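Local structure of endo-beta-mannanase (Opitutaceae bacterium TAV5, 7BOB) at residues V101-G106 with G154-A159; I191-D196 with V236-G241; G107-P112 with P325-I330; G30-Q35 with F60-D65. The protein probably hydrolyses beta-1,4-mannosidic linkages from the chain end, as a trimeric glycoside hydrolase family 5 exo-mannosidase of a termite-hindgut bacterium. One frame throughout, in Å; residues are numbered along the deposited sequence.

How the interactions relate
All four interactions belong to the (beta/alpha)8 barrel of the chain. Along the sequence, interaction 4 precedes interaction 1, which closes before interaction 2 opens; the segments of 1 and 3 alternate, and interaction 2 lies nested inside the long loop closed by interaction 3. Interaction 2 joins strands 191-192 and 237-241, its centre about 11 Å from that of interaction 1, which it touches through Glu156 and His240. Interactions 1 and 3 share the hairpin 103-104/107-108, their centres again about 11 Å apart. Interaction 4, about 10 Å from interaction 3 by centres, joins helix 33-36 to strand 56-62 and helix 63-66, and touches segment 107-112 through Pro64. The probable catalytic centre at Glu156 thus connects stepwise to loops reaching a neighbouring subunit.

Interaction 1 of 4, residues V101-G106 with G154-A159; sequences VGWMSG and GNELDA
Asn155 meets Trp103 at the C-terminal mouth of the (beta/alpha)8 barrel, where strand 151-154 runs into the Asn-Glu pair whose glutamate is the general acid/base in clan GH-A enzymes. With CG anti to the backbone N (chi1 -174°), Asn155 carries its amide across to segment 101-106, and Asn155 ND2 donates to Trp103 O at 2.9 Å. The N-H...O angle is 155°, but the donor stands above the carbonyl plane. Arg58 bonds to OD1, so both polar ends of the amide are paired; Met104, bent at chi2 and chi3, separately sets its CE 3.3 Å from Asn155 ND2. Asn155 O also accepts from a water that itself accepts from Trp103 N. Glu156, probably the acid/base by family, follows: its OE1 lies 3.3 Å from Trp103 NE1, the ring and carboxylate planes 36° apart, and its OE2 is bonded to His240. Ala159 comes last, by CH-pi packing, its CB 3.8 Å from the centroid of the Trp103 six-membered ring and over the face. A leucine in place of Trp103 would probably leave Glu156 OE1 without the indole N-H beside it and Ala159 CB without its flat support. The backbone reaches the same ring, Ala159 O lying 3.3 Å from Trp103 CZ3.

Interaction 2 of 4, residues I191-D196 with V236-G241; sequences ILSGCD and VLTMHG
Two barrel strands that close the eight-stranded parallel sheet, 191-192 and 237-241, meet here, and their one backbone bridge pairs Leu192 with Val236. Val236 N donates to Ile191 O at 3.3 Å, and the side chains of Leu192 and Val236 run alongside each other in the same direction, with Leu192 CD2 3.7 Å from Val236 CG1. Beyond the bridge the first chain leaves the sheet, and side chains take over. Ser193 OG accepts from Cys195 N at 3.0 Å, an ST turn that bends the chain. Thr238 has OG1 between its backbone N and carbonyl carbon (chi1 65°), which directs the hydroxyl to Cys195 O; the bond, 2.8 Å from OG1 to that O, lies in the carbonyl plane on a lone pair. The same Cys195 O sits 3.5 Å above the plane of the His240 ring, toward its rim, while His240 CB packs on Asp196 CB at 3.5 Å. Outside the segments, the ring bonds through ND1 to Glu156 and through NE2 to Gln280. With alanine in place of His240, Glu156 OE2 and Gln280 OE1 would probably lose this partner, and Cys195 O the ring that covers one side of it. A histidine at the end of this strand, bonded to the probable acid/base, is consistent with the active site of a family 5 (beta/alpha)8 barrel.

Interaction 3 of 4, residues G107-P112 with P325-I330; sequences GIFWPP and PLHPYI
Phe109 and His327 make the aromatic part of this junction: their rings pass one another heading opposite ways and meet obliquely, centroids 5.6 Å apart and planes at 56°. His327 CD2 does the touching, 3.8 Å from Phe109 CE1; the chi1 of His327 (-179°) turns the imidazole away from its own backbone N and over to segment 107-112. Among the apolar contacts, Pro328, which follows a cis peptide bond, crosses Phe109 at about a right angle and places CD at the ring edge, 4.0 Å from Phe109 CZ. Pro328 CB packs against Gly107 N at 3.7 Å. The backbones come so close that a beta carbon on Gly107 would lie about 3.2 Å from His327 NE2 and clash with Phe109 CE2, which leaves room for glycine alone. Gly107 lies on the second strand of a beta-hairpin, 103-104 with 107-108, that follows barrel strand 94-101, whereas segment 325-330 belongs to the long loop after strand 311-316. The polar link is indirect: one water accepts from Ile108 N and lies at the edge of the His327 ring, in its plane, 3.0 Å from His327 NE2. In the assembly, His327 also packs on His399 and Pro325 on Lys458, both of a neighbouring subunit.

Interaction 4 of 4, residues G30-Q35 with F60-D65; sequences GVEMWQ and FVRWPD
Arg62 lays its guanidinium beneath the carbonyl of Val31, whose O stands 3.1 Å above the centre of the guanidinium plane; the angle rules out a hydrogen bond, so that face is covered rather than bonded. End-on, Arg62 NH1 donates to Glu32 OE2 at 2.8 Å and Arg62 NH2 to Glu32 OE1 at 3.0 Å, although the carboxylate is turned 65° from the guanidinium and met from above its own plane. Side-on, Arg62 NE reaches Asp65 OD2 at 2.7 Å and Arg62 NH2 reaches Asp65 OD1. The bend at chi3 (63°) brings the guanidinium between both acids, a salt-bridge network in which its charge probably offsets the repulsion of Glu32 and Asp65, whose OE1 and OD1 are 5.1 Å apart. Gln35 NE2 adds a bond to Asp65 OD1 at 2.8 Å, on the anti side though 33° out of the carboxylate plane, so that oxygen accepts twice and the carboxylate is held against rotation. Trp34 NE1 meets the strand directly, donating to Phe60 O at 2.7 Å, the acceptor lying in the ring plane and the donor in the carbonyl plane. Met33 CE covers one face of that indole, and Phe66 meets it edge-to-face. Helix 33-36 is thereby fastened to the end of barrel strand 56-62 and the start of helix 63-66, with Trp34 packed against Met77, Leu81 and Leu84 of helix 75-89.

Interaction 1 of 4, residues V101-G106 with G154-A159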
loop_
_atom_site.group_PDB
_atom_site.type_symbol
_atom_site.label_atom_id
_atom_site.label_comp_id
_atom_site.label_asym_id
_atom_site.label_seq_id
_atom_site.Cartn_x
_atom_site.Cartn_y
_atom_site.Cartn_z
ATOM N N VAL A 101 -14.684 15.014 -22.301
ATOM C CA VAL A 101 -15.248 13.680 -22.143
ATOM C C VAL A 101 -14.541 12.790 -23.160
ATOM O O VAL A 101 -14.786 12.918 -24.362
ATOM C CB VAL A 101 -16.769 13.658 -22.383
ATOM C CG1 VAL A 101 -17.323 12.277 -22.146
ATOM C CG2 VAL A 101 -17.492 14.682 -21.496
ATOM N N GLY A 102 -13.662 11.903 -22.692
ATOM C CA GLY A 102 -13.339 11.771 -21.283
ATOM C C GLY A 102 -13.954 10.558 -20.604
ATOM O O GLY A 102 -14.227 9.537 -21.243
ATOM N N TRP A 103 -14.167 10.697 -19.298
ATOM C CA TRP A 103 -14.720 9.632 -18.467
ATOM C C TRP A 103 -16.206 9.452 -18.742
ATOM O O TRP A 103 -16.957 10.430 -18.750
ATOM C CB TRP A 103 -14.508 10.003 -17.007
ATOM C CG TRP A 103 -14.961 8.992 -15.975
ATOM C CD1 TRP A 103 -16.217 8.856 -15.456
ATOM C CD2 TRP A 103 -14.141 8.028 -15.304
ATOM N NE1 TRP A 103 -16.237 7.858 -14.516
ATOM C CE2 TRP A 103 -14.976 7.331 -14.399
ATOM C CE3 TRP A 103 -12.784 7.678 -15.385
ATOM C CZ2 TRP A 103 -14.502 6.298 -13.578
ATOM C CZ3 TRP A 103 -12.306 6.649 -14.563
ATOM C CH2 TRP A 103 -13.168 5.977 -13.667
ATOM N N MET A 104 -16.643 8.205 -18.947
ATOM C CA MET A 104 -18.041 7.965 -19.312
ATOM C C MET A 104 -18.399 6.492 -19.132
ATOM O O MET A 104 -17.921 5.642 -19.902
ATOM C CB MET A 104 -18.288 8.409 -20.758
ATOM C CG MET A 104 -19.724 8.209 -21.200
ATOM S SD MET A 104 -20.922 8.980 -20.045
ATOM C CE MET A 104 -20.382 10.697 -20.053
ATOM N N SER A 105 -19.228 6.197 -18.118
ATOM C CA SER A 105 -19.861 4.882 -17.914
ATOM C C SER A 105 -18.861 3.727 -17.797
ATOM O O SER A 105 -19.149 2.599 -18.219
ATOM C CB SER A 105 -20.830 4.582 -19.045
ATOM O OG SER A 105 -21.740 5.629 -19.140
ATOM N N GLY A 106 -17.685 3.978 -17.225
ATOM C CA GLY A 106 -16.697 2.935 -17.065
ATOM C C GLY A 106 -15.665 2.874 -18.167
ATOM O O GLY A 106 -14.719 2.082 -18.064
ATOM N N GLY A 154 -16.479 19.187 -18.046
ATOM C CA GLY A 154 -16.295 17.811 -18.468
ATOM C C GLY A 154 -17.005 16.911 -17.487
ATOM O O GLY A 154 -17.521 17.360 -16.465
ATOM N N ASN A 155 -17.036 15.627 -17.810
ATOM C CA ASN A 155 -17.723 14.660 -16.977
ATOM C C ASN A 155 -16.751 14.012 -15.988
ATOM O O ASN A 155 -15.854 13.258 -16.387
ATOM C CB ASN A 155 -18.402 13.583 -17.801
ATOM C CG ASN A 155 -19.228 12.695 -16.915
ATOM O OD1 ASN A 155 -19.872 13.203 -16.005
ATOM N ND2 ASN A 155 -19.157 11.383 -17.109
ATOM N N GLU A 156 -16.947 14.302 -14.702
ATOM C CA GLU A 156 -16.285 13.590 -13.607
ATOM C C GLU A 156 -14.776 13.593 -13.804
ATOM O O GLU A 156 -14.109 12.555 -13.754
ATOM C CB GLU A 156 -16.833 12.168 -13.478
ATOM C CG GLU A 156 -18.355 12.152 -13.264
ATOM C CD GLU A 156 -18.875 10.880 -12.624
ATOM O OE1 GLU A 156 -18.261 9.799 -12.827
ATOM O OE2 GLU A 156 -19.914 10.966 -11.918
ATOM N N LEU A 157 -14.241 14.790 -14.060
ATOM C CA LEU A 157 -12.815 14.918 -14.310
ATOM C C LEU A 157 -12.013 14.485 -13.097
ATOM O O LEU A 157 -10.837 14.136 -13.229
ATOM C CB LEU A 157 -12.474 16.356 -14.704
ATOM C CG LEU A 157 -12.996 16.801 -16.088
ATOM C CD1 LEU A 157 -13.148 18.328 -16.162
ATOM C CD2 LEU A 157 -12.107 16.276 -17.211
ATOM N N ASP A 158 -12.641 14.472 -11.921
ATOM C CA ASP A 158 -11.981 14.059 -10.699
ATOM C C ASP A 158 -11.916 12.544 -10.538
ATOM O O ASP A 158 -11.277 12.072 -9.597
ATOM C CB ASP A 158 -12.717 14.673 -9.519
ATOM C CG ASP A 158 -14.149 14.200 -9.442
ATOM O OD1 ASP A 158 -14.920 14.467 -10.355
ATOM O OD2 ASP A 158 -14.512 13.522 -8.484
ATOM N N ALA A 159 -12.604 11.784 -11.382
ATOM C CA ALA A 159 -12.533 10.332 -11.368
ATOM C C ALA A 159 -11.383 9.798 -12.209
ATOM O O ALA A 159 -11.110 8.595 -12.165
ATOM C CB ALA A 159 -13.848 9.740 -11.888
HETATM O O HOH W 1 -13.849 13.334 -18.302
#

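Interaction 2 of 4, residues I191-D196 with V236-G241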
loop_
_atom_site.group_PDB
_atom_site.type_symbol
_atom_site.label_atom_id
_atom_site.label_comp_id
_atom_site.label_asym_id
_atom_site.label_seq_id
_atom_site.Cartn_x
_atom_site.Cartn_y
_atom_site.Cartn_z
ATOM N N ILE A 191 -20.104 28.237 -16.306
ATOM C CA ILE A 191 -19.309 27.018 -16.427
ATOM C C ILE A 191 -19.509 26.180 -15.169
ATOM O O ILE A 191 -19.432 26.693 -14.045
ATOM C CB ILE A 191 -17.823 27.338 -16.661
ATOM C CG1 ILE A 191 -17.686 28.323 -17.830
ATOM C CG2 ILE A 191 -17.044 26.080 -16.966
ATOM C CD1 ILE A 191 -16.282 28.833 -18.036
ATOM N N LEU A 192 -19.809 24.903 -15.364
ATOM C CA LEU A 192 -19.933 23.949 -14.278
ATOM C C LEU A 192 -18.734 23.016 -14.333
ATOM O O LEU A 192 -18.154 22.792 -15.402
ATOM C CB LEU A 192 -21.227 23.144 -14.380
ATOM C CG LEU A 192 -22.518 23.915 -14.676
ATOM C CD1 LEU A 192 -22.873 23.879 -16.140
ATOM C CD2 LEU A 192 -23.640 23.315 -13.874
ATOM N N SER A 193 -18.366 22.476 -13.167
ATOM C CA SER A 193 -17.202 21.597 -13.099
ATOM C C SER A 193 -17.490 20.227 -13.697
ATOM O O SER A 193 -16.651 19.686 -14.414
ATOM C CB SER A 193 -16.740 21.441 -11.649
ATOM O OG SER A 193 -17.518 20.466 -10.981
ATOM N N GLY A 194 -18.652 19.640 -13.420
ATOM C CA GLY A 194 -18.906 18.267 -13.812
ATOM C C GLY A 194 -18.396 17.213 -12.833
ATOM O O GLY A 194 -18.486 16.011 -13.131
ATOM N N CYS A 195 -17.879 17.620 -11.677
ATOM C CA CYS A 195 -17.285 16.711 -10.704
ATOM C C CYS A 195 -18.353 15.985 -9.879
ATOM O O CYS A 195 -19.525 16.381 -9.829
ATOM C CB CYS A 195 -16.343 17.486 -9.781
ATOM S SG CYS A 195 -14.834 18.079 -10.611
ATOM N N ASP A 196 -17.929 14.911 -9.208
ATOM C CA ASP A 196 -18.863 14.111 -8.433
ATOM C C ASP A 196 -18.520 14.189 -6.951
ATOM O O ASP A 196 -17.844 15.130 -6.516
ATOM C CB ASP A 196 -18.895 12.662 -8.945
ATOM C CG ASP A 196 -17.551 11.933 -8.800
ATOM O OD1 ASP A 196 -16.726 12.340 -7.965
ATOM O OD2 ASP A 196 -17.314 10.936 -9.522
ATOM N N VAL A 236 -20.721 27.257 -11.103
ATOM C CA VAL A 236 -21.690 26.358 -10.488
ATOM C C VAL A 236 -20.984 25.056 -10.126
ATOM O O VAL A 236 -20.570 24.303 -11.016
ATOM C CB VAL A 236 -22.883 26.065 -11.408
ATOM C CG1 VAL A 236 -23.837 25.124 -10.701
ATOM C CG2 VAL A 236 -23.595 27.365 -11.820
ATOM N N LEU A 237 -20.875 24.780 -8.833
ATOM C CA LEU A 237 -20.383 23.484 -8.385
ATOM C C LEU A 237 -21.399 22.414 -8.758
ATOM O O LEU A 237 -22.595 22.696 -8.901
ATOM C CB LEU A 237 -20.165 23.500 -6.877
ATOM C CG LEU A 237 -19.305 24.664 -6.394
ATOM C CD1 LEU A 237 -19.057 24.565 -4.874
ATOM C CD2 LEU A 237 -17.981 24.675 -7.166
ATOM N N THR A 238 -20.927 21.184 -8.940
ATOM C CA THR A 238 -21.839 20.080 -9.208
ATOM C C THR A 238 -21.664 18.955 -8.184
ATOM O O THR A 238 -20.621 18.823 -7.536
ATOM C CB THR A 238 -21.640 19.513 -10.621
ATOM O OG1 THR A 238 -20.342 18.929 -10.701
ATOM C CG2 THR A 238 -21.779 20.604 -11.677
ATOM N N MET A 239 -22.714 18.139 -8.050
ATOM C CA MET A 239 -22.696 16.935 -7.231
ATOM C C MET A 239 -23.386 15.823 -8.008
ATOM O O MET A 239 -24.369 16.065 -8.720
ATOM C CB MET A 239 -23.387 17.158 -5.880
ATOM C CG MET A 239 -23.207 16.013 -4.878
ATOM S SD MET A 239 -21.463 15.499 -4.798
ATOM C CE MET A 239 -20.669 17.004 -4.209
ATOM N N HIS A 240 -22.809 14.634 -7.935
ATOM C CA HIS A 240 -23.337 13.404 -8.511
ATOM C C HIS A 240 -23.490 12.396 -7.388
ATOM O O HIS A 240 -22.628 12.311 -6.512
ATOM C CB HIS A 240 -22.386 12.780 -9.545
ATOM C CG HIS A 240 -22.095 13.641 -10.732
ATOM N ND1 HIS A 240 -21.272 13.223 -11.759
ATOM C CD2 HIS A 240 -22.514 14.883 -11.065
ATOM C CE1 HIS A 240 -21.191 14.176 -12.672
ATOM N NE2 HIS A 240 -21.936 15.194 -12.278
ATOM N N GLY A 241 -24.534 11.589 -7.433
ATOM C CA GLY A 241 -24.620 10.618 -6.368
ATOM C C GLY A 241 -25.571 9.491 -6.659
ATOM O O GLY A 241 -26.623 9.684 -7.285
HETATM O O HOH W 2 -17.629 21.434 -8.388
#

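Interaction 3 of 4, residues G107-P112 with P325-I330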
loop_
_atom_site.group_PDB
_atom_site.type_symbol
_atom_site.label_atom_id
_atom_site.label_comp_id
_atom_site.label_asym_id
_atom_site.label_seq_id
_atom_site.Cartn_x
_atom_site.Cartn_y
_atom_site.Cartn_z
ATOM N N GLY A 107 -15.812 3.678 -19.226
ATOM C CA GLY A 107 -14.793 3.813 -20.241
ATOM C C GLY A 107 -14.137 5.184 -20.175
ATOM O O GLY A 107 -14.607 6.108 -19.498
ATOM N N ILE A 108 -13.038 5.309 -20.914
ATOM C CA ILE A 108 -12.320 6.569 -21.059
ATOM C C ILE A 108 -12.026 6.758 -22.536
ATOM O O ILE A 108 -11.444 5.874 -23.179
ATOM C CB ILE A 108 -11.025 6.616 -20.229
ATOM C CG1 ILE A 108 -11.321 6.310 -18.746
ATOM C CG2 ILE A 108 -10.391 7.986 -20.346
ATOM C CD1 ILE A 108 -10.140 6.527 -17.798
ATOM N N PHE A 109 -12.425 7.911 -23.070
ATOM C CA PHE A 109 -12.498 8.145 -24.513
ATOM C C PHE A 109 -11.701 9.407 -24.801
ATOM O O PHE A 109 -12.223 10.518 -24.676
ATOM C CB PHE A 109 -13.954 8.280 -24.967
ATOM C CG PHE A 109 -14.771 7.053 -24.695
ATOM C CD1 PHE A 109 -14.768 5.994 -25.590
ATOM C CD2 PHE A 109 -15.485 6.924 -23.514
ATOM C CE1 PHE A 109 -15.501 4.850 -25.332
ATOM C CE2 PHE A 109 -16.215 5.778 -23.245
ATOM C CZ PHE A 109 -16.225 4.738 -24.160
ATOM N N TRP A 110 -10.449 9.236 -25.168
ATOM C CA TRP A 110 -9.560 10.334 -25.474
ATOM C C TRP A 110 -9.207 10.323 -26.960
ATOM O O TRP A 110 -9.376 9.307 -27.649
ATOM C CB TRP A 110 -8.270 10.246 -24.638
ATOM C CG TRP A 110 -8.405 10.516 -23.158
ATOM C CD1 TRP A 110 -7.834 9.785 -22.147
ATOM C CD2 TRP A 110 -9.126 11.591 -22.516
ATOM N NE1 TRP A 110 -8.154 10.335 -20.926
ATOM C CE2 TRP A 110 -8.949 11.439 -21.124
ATOM C CE3 TRP A 110 -9.892 12.666 -22.981
ATOM C CZ2 TRP A 110 -9.518 12.323 -20.191
ATOM C CZ3 TRP A 110 -10.459 13.543 -22.051
ATOM C CH2 TRP A 110 -10.266 13.360 -20.673
ATOM N N PRO A 111 -8.734 11.444 -27.498
ATOM C CA PRO A 111 -8.293 11.441 -28.895
ATOM C C PRO A 111 -7.135 10.489 -29.081
ATOM O O PRO A 111 -6.324 10.277 -28.157
ATOM C CB PRO A 111 -7.879 12.900 -29.140
ATOM C CG PRO A 111 -8.751 13.696 -28.183
ATOM C CD PRO A 111 -8.833 12.804 -26.931
ATOM N N PRO A 112 -7.029 9.851 -30.250
ATOM C CA PRO A 112 -5.956 8.859 -30.448
ATOM C C PRO A 112 -4.556 9.444 -30.344
ATOM O O PRO A 112 -3.623 8.710 -30.001
ATOM C CB PRO A 112 -6.236 8.300 -31.849
ATOM C CG PRO A 112 -7.155 9.288 -32.513
ATOM C CD PRO A 112 -7.940 9.934 -31.405
ATOM N N PRO A 325 -24.646 -3.210 -27.696
ATOM C CA PRO A 325 -23.614 -4.189 -27.278
ATOM C C PRO A 325 -22.205 -3.696 -27.595
ATOM O O PRO A 325 -21.527 -4.177 -28.481
ATOM C CB PRO A 325 -24.000 -5.433 -28.088
ATOM C CG PRO A 325 -24.577 -4.858 -29.373
ATOM C CD PRO A 325 -25.259 -3.554 -28.994
ATOM N N LEU A 326 -21.733 -2.681 -26.876
ATOM C CA LEU A 326 -20.411 -2.159 -27.189
ATOM C C LEU A 326 -19.800 -1.518 -25.948
ATOM O O LEU A 326 -20.485 -1.248 -24.954
ATOM C CB LEU A 326 -20.466 -1.173 -28.355
ATOM C CG LEU A 326 -21.490 -0.041 -28.269
ATOM C CD1 LEU A 326 -20.947 1.054 -27.379
ATOM C CD2 LEU A 326 -21.825 0.509 -29.681
ATOM N N HIS A 327 -18.490 -1.275 -26.038
ATOM C CA HIS A 327 -17.713 -0.680 -24.955
ATOM C C HIS A 327 -18.324 0.661 -24.553
ATOM O O HIS A 327 -18.555 1.510 -25.414
ATOM C CB HIS A 327 -16.260 -0.507 -25.425
ATOM C CG HIS A 327 -15.333 0.081 -24.400
ATOM N ND1 HIS A 327 -14.972 -0.589 -23.244
ATOM C CD2 HIS A 327 -14.643 1.249 -24.387
ATOM C CE1 HIS A 327 -14.114 0.151 -22.559
ATOM N NE2 HIS A 327 -13.902 1.273 -23.225
ATOM N N PRO A 328 -18.566 0.909 -23.259
ATOM C CA PRO A 328 -18.192 0.100 -22.098
ATOM C C PRO A 328 -19.373 -0.659 -21.470
ATOM O O PRO A 328 -19.259 -1.129 -20.329
ATOM C CB PRO A 328 -17.673 1.160 -21.136
ATOM C CG PRO A 328 -18.686 2.303 -21.333
ATOM C CD PRO A 328 -19.102 2.224 -22.840
ATOM N N TYR A 329 -20.488 -0.775 -22.199
ATOM C CA TYR A 329 -21.672 -1.463 -21.688
ATOM C C TYR A 329 -21.497 -2.974 -21.610
ATOM O O TYR A 329 -22.326 -3.633 -20.967
ATOM C CB TYR A 329 -22.889 -1.137 -22.557
ATOM C CG TYR A 329 -23.073 0.348 -22.754
ATOM C CD1 TYR A 329 -23.573 1.153 -21.724
ATOM C CD2 TYR A 329 -22.724 0.958 -23.953
ATOM C CE1 TYR A 329 -23.716 2.525 -21.894
ATOM C CE2 TYR A 329 -22.869 2.335 -24.124
ATOM C CZ TYR A 329 -23.362 3.107 -23.091
ATOM O OH TYR A 329 -23.491 4.462 -23.253
ATOM N N ILE A 330 -20.455 -3.529 -22.249
ATOM C CA ILE A 330 -20.204 -4.968 -22.227
ATOM C C ILE A 330 -19.566 -5.384 -20.908
ATOM O O ILE A 330 -20.001 -6.349 -20.271
ATOM C CB ILE A 330 -19.319 -5.377 -23.417
ATOM C CG1 ILE A 330 -20.102 -5.283 -24.742
ATOM C CG2 ILE A 330 -18.706 -6.769 -23.197
ATOM C CD1 ILE A 330 -19.181 -5.356 -26.018
HETATM O O HOH W 3 -11.745 2.663 -21.638
#

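Interaction 4 of 4, residues G30-Q35 with F60-D65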
loop_
_atom_site.group_PDB
_atom_site.type_symbol
_atom_site.label_atom_id
_atom_site.label_comp_id
_atom_site.label_asym_id
_atom_site.label_seq_id
_atom_site.Cartn_x
_atom_site.Cartn_y
_atom_site.Cartn_z
ATOM N N GLY A 30 -25.587 4.269 -27.403
ATOM C CA GLY A 30 -24.892 4.816 -26.258
ATOM C C GLY A 30 -23.855 5.861 -26.626
ATOM O O GLY A 30 -24.137 6.800 -27.377
ATOM N N VAL A 31 -22.628 5.660 -26.134
ATOM C CA VAL A 31 -21.544 6.624 -26.261
ATOM C C VAL A 31 -21.063 6.830 -27.687
ATOM O O VAL A 31 -20.225 7.709 -27.913
ATOM C CB VAL A 31 -20.320 6.187 -25.431
ATOM C CG1 VAL A 31 -20.657 6.140 -23.968
ATOM C CG2 VAL A 31 -19.790 4.826 -25.931
ATOM N N GLU A 32 -21.512 6.013 -28.640
ATOM C CA GLU A 32 -21.134 6.187 -30.038
ATOM C C GLU A 32 -22.064 7.152 -30.781
ATOM O O GLU A 32 -22.059 7.156 -32.013
ATOM C CB GLU A 32 -21.099 4.825 -30.758
ATOM C CG GLU A 32 -20.032 3.818 -30.200
ATOM C CD GLU A 32 -18.617 4.413 -30.174
ATOM O OE1 GLU A 32 -18.230 5.011 -31.200
ATOM O OE2 GLU A 32 -17.888 4.294 -29.141
ATOM N N MET A 33 -22.833 7.974 -30.052
ATOM C CA MET A 33 -23.888 8.797 -30.653
ATOM C C MET A 33 -23.385 9.650 -31.814
ATOM O O MET A 33 -24.050 9.748 -32.848
ATOM C CB MET A 33 -24.511 9.707 -29.597
ATOM C CG MET A 33 -25.521 10.683 -30.167
ATOM S SD MET A 33 -26.145 11.848 -28.928
ATOM C CE MET A 33 -24.663 12.819 -28.622
ATOM N N TRP A 34 -22.239 10.313 -31.646
ATOM C CA TRP A 34 -21.745 11.211 -32.680
ATOM C C TRP A 34 -21.394 10.466 -33.959
ATOM O O TRP A 34 -21.539 11.026 -35.060
ATOM C CB TRP A 34 -20.542 11.995 -32.166
ATOM C CG TRP A 34 -20.906 12.857 -30.995
ATOM C CD1 TRP A 34 -20.539 12.666 -29.687
ATOM C CD2 TRP A 34 -21.728 14.038 -31.013
ATOM N NE1 TRP A 34 -21.073 13.660 -28.897
ATOM C CE2 TRP A 34 -21.805 14.514 -29.683
ATOM C CE3 TRP A 34 -22.398 14.743 -32.028
ATOM C CZ2 TRP A 34 -22.536 15.662 -29.336
ATOM C CZ3 TRP A 34 -23.120 15.884 -31.688
ATOM C CH2 TRP A 34 -23.184 16.334 -30.352
ATOM N N GLN A 35 -20.955 9.208 -33.844
ATOM C CA GLN A 35 -20.612 8.419 -35.035
ATOM C C GLN A 35 -21.852 7.794 -35.665
ATOM O O GLN A 35 -22.003 7.800 -36.887
ATOM C CB GLN A 35 -19.613 7.314 -34.674
ATOM C CG GLN A 35 -18.300 7.792 -34.066
ATOM C CD GLN A 35 -17.428 8.529 -35.086
ATOM O OE1 GLN A 35 -17.583 8.361 -36.300
ATOM N NE2 GLN A 35 -16.480 9.319 -34.585
ATOM N N PHE A 60 -22.880 15.055 -24.076
ATOM C CA PHE A 60 -21.433 14.984 -23.970
ATOM C C PHE A 60 -20.785 15.114 -25.336
ATOM O O PHE A 60 -21.072 14.333 -26.252
ATOM C CB PHE A 60 -21.052 13.682 -23.271
ATOM C CG PHE A 60 -21.843 13.467 -22.038
ATOM C CD1 PHE A 60 -21.532 14.157 -20.881
ATOM C CD2 PHE A 60 -22.977 12.665 -22.056
ATOM C CE1 PHE A 60 -22.297 13.992 -19.717
ATOM C CE2 PHE A 60 -23.742 12.504 -20.924
ATOM C CZ PHE A 60 -23.406 13.174 -19.753
ATOM N N VAL A 61 -19.919 16.114 -25.466
ATOM C CA VAL A 61 -19.141 16.327 -26.680
ATOM C C VAL A 61 -17.913 15.433 -26.560
ATOM O O VAL A 61 -16.928 15.794 -25.909
ATOM C CB VAL A 61 -18.791 17.817 -26.845
ATOM C CG1 VAL A 61 -18.044 18.075 -28.141
ATOM C CG2 VAL A 61 -20.074 18.662 -26.801
ATOM N N ARG A 62 -17.987 14.226 -27.117
ATOM C CA ARG A 62 -16.906 13.261 -26.943
ATOM C C ARG A 62 -15.707 13.694 -27.789
ATOM O O ARG A 62 -15.762 13.667 -29.028
ATOM C CB ARG A 62 -17.372 11.852 -27.297
ATOM C CG ARG A 62 -16.489 10.783 -26.683
ATOM C CD ARG A 62 -17.027 9.373 -26.918
ATOM N NE ARG A 62 -17.074 9.031 -28.338
ATOM C CZ ARG A 62 -17.161 7.787 -28.794
ATOM N NH1 ARG A 62 -17.199 6.768 -27.943
ATOM N NH2 ARG A 62 -17.188 7.554 -30.093
ATOM N N TRP A 63 -14.633 14.102 -27.101
ATOM C CA TRP A 63 -13.452 14.712 -27.714
ATOM C C TRP A 63 -12.863 13.923 -28.880
ATOM O O TRP A 63 -12.593 14.537 -29.922
ATOM C CB TRP A 63 -12.385 14.940 -26.636
ATOM C CG TRP A 63 -11.295 15.887 -27.019
ATOM C CD1 TRP A 63 -11.151 16.542 -28.208
ATOM C CD2 TRP A 63 -10.194 16.301 -26.195
ATOM N NE1 TRP A 63 -10.024 17.330 -28.179
ATOM C CE2 TRP A 63 -9.419 17.198 -26.955
ATOM C CE3 TRP A 63 -9.784 15.988 -24.894
ATOM C CZ2 TRP A 63 -8.267 17.802 -26.454
ATOM C CZ3 TRP A 63 -8.636 16.583 -24.401
ATOM C CH2 TRP A 63 -7.891 17.484 -25.187
ATOM N N PRO A 64 -12.607 12.608 -28.781
ATOM C CA PRO A 64 -12.080 11.894 -29.961
ATOM C C PRO A 64 -12.950 12.064 -31.188
ATOM O O PRO A 64 -12.419 12.176 -32.304
ATOM C CB PRO A 64 -12.045 10.430 -29.510
ATOM C CG PRO A 64 -12.966 10.375 -28.278
ATOM C CD PRO A 64 -12.764 11.701 -27.626
ATOM N N ASP A 65 -14.276 12.097 -31.014
ATOM C CA ASP A 65 -15.155 12.255 -32.165
ATOM C C ASP A 65 -14.891 13.576 -32.867
ATOM O O ASP A 65 -14.922 13.652 -34.102
ATOM C CB ASP A 65 -16.623 12.181 -31.725
ATOM C CG ASP A 65 -17.037 10.799 -31.240
ATOM O OD1 ASP A 65 -16.647 9.782 -31.844
ATOM O OD2 ASP A 65 -17.796 10.735 -30.256
#